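Redox-sensing transcriptional repressor Rex (Thermoanaerobacter ethanolicus, PDB 3WGG) probably represses transcription in response to the cellular NADH/NAD(+) redox state, binding DNA as a homodimer. Local coordinates at residues 87-92 against 113-118. Sequence-based numbering, arbitrary orientation.
With 8NA (alpha-Diphosphopyridine nucleotide), chain C.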
loop_
_atom_site.group_PDB
_atom_site.type_symbol
_atom_site.label_atom_id
_atom_site.label_comp_id
_atom_site.label_asym_id
_atom_site.label_seq_id
_atom_site.Cartn_x
_atom_site.Cartn_y
_atom_site.Cartn_z
ATOM N N THR A 87 -15.110 -6.912 -10.774
ATOM C CA THR A 87 -14.871 -6.967 -9.334
ATOM C C THR A 87 -16.146 -6.836 -8.539
ATOM O O THR A 87 -17.160 -6.284 -8.999
ATOM C CB THR A 87 -13.900 -5.860 -8.874
ATOM O OG1 THR A 87 -14.545 -4.588 -9.014
ATOM C CG2 THR A 87 -12.673 -5.846 -9.764
ATOM N N ILE A 88 -16.082 -7.367 -7.329
ATOM C CA ILE A 88 -17.010 -6.983 -6.314
ATOM C C ILE A 88 -16.276 -6.580 -5.024
ATOM O O ILE A 88 -15.136 -6.987 -4.771
ATOM C CB ILE A 88 -17.954 -8.144 -5.997
ATOM C CG1 ILE A 88 -17.143 -9.338 -5.496
ATOM C CG2 ILE A 88 -18.827 -8.470 -7.197
ATOM C CD1 ILE A 88 -18.078 -10.544 -5.163
ATOM N N ILE A 89 -16.966 -5.828 -4.195
ATOM C CA ILE A 89 -16.458 -5.448 -2.867
ATOM C C ILE A 89 -17.362 -6.045 -1.806
ATOM O O ILE A 89 -18.625 -5.892 -1.846
ATOM C CB ILE A 89 -16.478 -3.895 -2.742
ATOM C CG1 ILE A 89 -15.466 -3.287 -3.742
ATOM C CG2 ILE A 89 -16.208 -3.412 -1.271
ATOM C CD1 ILE A 89 -15.587 -1.764 -3.927
ATOM N N ILE A 90 -16.755 -6.666 -0.794
ATOM C CA ILE A 90 -17.583 -7.118 0.312
ATOM C C ILE A 90 -17.272 -6.200 1.476
ATOM O O ILE A 90 -16.113 -6.082 1.868
ATOM C CB ILE A 90 -17.296 -8.577 0.708
ATOM C CG1 ILE A 90 -16.982 -9.442 -0.516
ATOM C CG2 ILE A 90 -18.414 -9.110 1.575
ATOM C CD1 ILE A 90 -18.113 -9.622 -1.499
ATOM N N GLY A 91 -18.313 -5.570 2.014
ATOM C CA GLY A 91 -18.261 -4.615 3.115
ATOM C C GLY A 91 -18.510 -3.246 2.521
ATOM O O GLY A 91 -17.677 -2.725 1.776
ATOM N N ALA A 92 -19.646 -2.652 2.831
ATOM C CA ALA A 92 -19.933 -1.301 2.389
ATOM C C ALA A 92 -19.876 -0.315 3.544
ATOM O O ALA A 92 -20.701 0.579 3.636
ATOM C CB ALA A 92 -21.315 -1.234 1.708
ATOM N N LYS A 113 -18.889 -4.509 -10.275
ATOM C CA LYS A 113 -20.240 -4.971 -10.586
ATOM C C LYS A 113 -21.204 -4.980 -9.416
ATOM O O LYS A 113 -22.422 -5.048 -9.604
ATOM C CB LYS A 113 -20.173 -6.392 -11.127
ATOM C CG LYS A 113 -19.147 -6.632 -12.216
ATOM C CD LYS A 113 -19.432 -5.865 -13.523
ATOM C CE LYS A 113 -20.909 -5.546 -13.722
ATOM N NZ LYS A 113 -21.767 -6.784 -13.832
ATOM N N GLY A 114 -20.693 -5.024 -8.194
ATOM C CA GLY A 114 -21.605 -5.197 -7.063
ATOM C C GLY A 114 -20.874 -4.934 -5.776
ATOM O O GLY A 114 -19.643 -5.028 -5.725
ATOM N N ILE A 115 -21.630 -4.531 -4.763
ATOM C CA ILE A 115 -21.100 -4.343 -3.427
ATOM C C ILE A 115 -22.030 -5.042 -2.456
ATOM O O ILE A 115 -23.252 -4.915 -2.559
ATOM C CB ILE A 115 -21.017 -2.872 -3.079
ATOM C CG1 ILE A 115 -20.370 -2.114 -4.215
ATOM C CG2 ILE A 115 -20.284 -2.623 -1.721
ATOM C CD1 ILE A 115 -20.518 -0.567 -4.033
ATOM N N PHE A 116 -21.456 -5.741 -1.477
ATOM C CA PHE A 116 -22.234 -6.583 -0.612
ATOM C C PHE A 116 -22.030 -6.266 0.861
ATOM O O PHE A 116 -20.926 -5.896 1.296
ATOM C CB PHE A 116 -21.914 -8.059 -0.895
ATOM C CG PHE A 116 -22.224 -8.453 -2.286
ATOM C CD1 PHE A 116 -23.453 -9.013 -2.606
ATOM C CD2 PHE A 116 -21.315 -8.195 -3.304
ATOM C CE1 PHE A 116 -23.748 -9.336 -3.922
ATOM C CE2 PHE A 116 -21.616 -8.502 -4.621
ATOM C CZ PHE A 116 -22.810 -9.087 -4.928
ATOM N N ASP A 117 -23.113 -6.382 1.626
ATOM C CA ASP A 117 -23.032 -6.172 3.060
ATOM C C ASP A 117 -23.989 -7.067 3.807
ATOM O O ASP A 117 -24.861 -7.673 3.194
ATOM C CB ASP A 117 -23.282 -4.721 3.404
ATOM C CG ASP A 117 -22.577 -4.305 4.684
ATOM O OD1 ASP A 117 -21.514 -3.680 4.562
ATOM O OD2 ASP A 117 -23.060 -4.599 5.805
ATOM N N ILE A 118 -23.817 -7.140 5.126
ATOM C CA ILE A 118 -24.747 -7.839 6.001
ATOM C C ILE A 118 -25.772 -6.898 6.615
ATOM O O ILE A 118 -26.843 -7.349 7.030
ATOM C CB ILE A 118 -24.058 -8.586 7.166
ATOM C CG1 ILE A 118 -23.053 -7.690 7.905
ATOM C CG2 ILE A 118 -23.408 -9.823 6.689
ATOM C CD1 ILE A 118 -22.835 -8.133 9.324
HETATM P PA 8NA C . -17.099 -0.320 9.058
HETATM O O1A 8NA C . -17.682 -0.794 10.371
HETATM O O2A 8NA C . -17.262 1.124 8.613
HETATM O O5B 8NA C . -17.587 -1.335 7.904
HETATM C C5B 8NA C . -17.521 -2.759 7.992
HETATM C C4B 8NA C . -18.725 -3.219 7.182
HETATM O O4B 8NA C . -18.732 -4.611 6.921
HETATM C C3B 8NA C . -20.017 -2.920 7.922
HETATM O O3B 8NA C . -20.814 -2.200 6.972
HETATM C C2B 8NA C . -20.592 -4.316 8.224
HETATM O O2B 8NA C . -22.022 -4.333 8.105
HETATM C C1B 8NA C . -20.046 -5.115 7.075
HETATM N N9A 8NA C . -19.855 -6.535 7.354
HETATM C C8A 8NA C . -19.521 -7.146 8.512
HETATM N N7A 8NA C . -19.385 -8.471 8.249
HETATM C C5A 8NA C . -19.666 -8.657 6.933
HETATM C C6A 8NA C . -19.725 -9.756 6.090
HETATM N N6A 8NA C . -19.466 -11.000 6.548
HETATM N N1A 8NA C . -20.054 -9.579 4.804
HETATM C C2A 8NA C . -20.361 -8.374 4.292
HETATM N N3A 8NA C . -20.349 -7.305 5.077
HETATM C C4A 8NA C . -19.991 -7.428 6.382
HETATM O O3 8NA C . -15.486 -0.601 9.130
HETATM P PN 8NA C . -14.487 0.025 8.020
HETATM O O1N 8NA C . -14.005 1.362 8.494
HETATM O O2N 8NA C . -15.137 -0.006 6.652
HETATM O O5D 8NA C . -13.199 -0.959 8.106
HETATM C C5D 8NA C . -13.169 -2.320 7.634
HETATM C C4D 8NA C . -11.839 -2.994 8.023
HETATM O O4D 8NA C . -10.783 -2.007 8.070
HETATM C C3D 8NA C . -11.819 -3.638 9.394
HETATM O O3D 8NA C . -10.907 -4.765 9.363
HETATM C C2D 8NA C . -11.189 -2.584 10.280
HETATM O O2D 8NA C . -10.497 -3.305 11.281
HETATM C C1D 8NA C . -10.240 -1.785 9.376
HETATM N N1N 8NA C . -8.823 -2.272 9.320
HETATM C C2N 8NA C . -7.924 -1.885 10.294
HETATM C C3N 8NA C . -6.630 -2.268 10.320
HETATM C C7N 8NA C . -5.788 -1.796 11.428
HETATM O O7N 8NA C . -6.293 -1.275 12.419
HETATM N N7N 8NA C . -4.469 -1.929 11.281
HETATM C C4N 8NA C . -6.063 -3.141 9.214
HETATM C C5N 8NA C . -7.120 -3.463 8.168
HETATM C C6N 8NA C . -8.390 -3.036 8.252
#
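The Phe116 ring meets Ile88 and Ile89 at its edge: Ile88 CG2 lies near the ring plane, 3.8 Å from Phe116 CE2, and the Ile89 carbonyl oxygen borders CD2, while Ile90 CD1 approaches obliquely. The ligand's adenine has Ile118 CG1 over one face, 3.4 Å from C4A; from the opposite side Ile90 CG2 comes in obliquely, 3.4 Å from C2A. Strands 85-90 and 110-117 run parallel, the short segments' axes 14° apart, joined by hydrogen bonds from Phe116 N to Ile89 O (2.9 Å) and Gly91 N to Phe116 O (2.7 Å). At the C-terminal end of strand 110-117, the Asp117 carboxylate, CG roughly anti to the backbone N (chi1 -152°), spans protein and ligand. Asp117 OD1 takes Ala92 N through its anti lone pair at 2.7 Å (N-H...O angle 167°), and also ribose O3B at 2.9 Å. Asp117 OD2 accepts O2B at 2.5 Å. An asparagine here, lacking the charge, would probably leave a ribose hydroxyl, and in one amide orientation Ala92 N as well, without its acceptor. An acid closing the second strand and holding both adenosine ribose hydroxyls, beside the turn beginning at Gly91, is consistent with the Rossmann dinucleotide-binding pattern and with preference for NAD(H) over NADP(H).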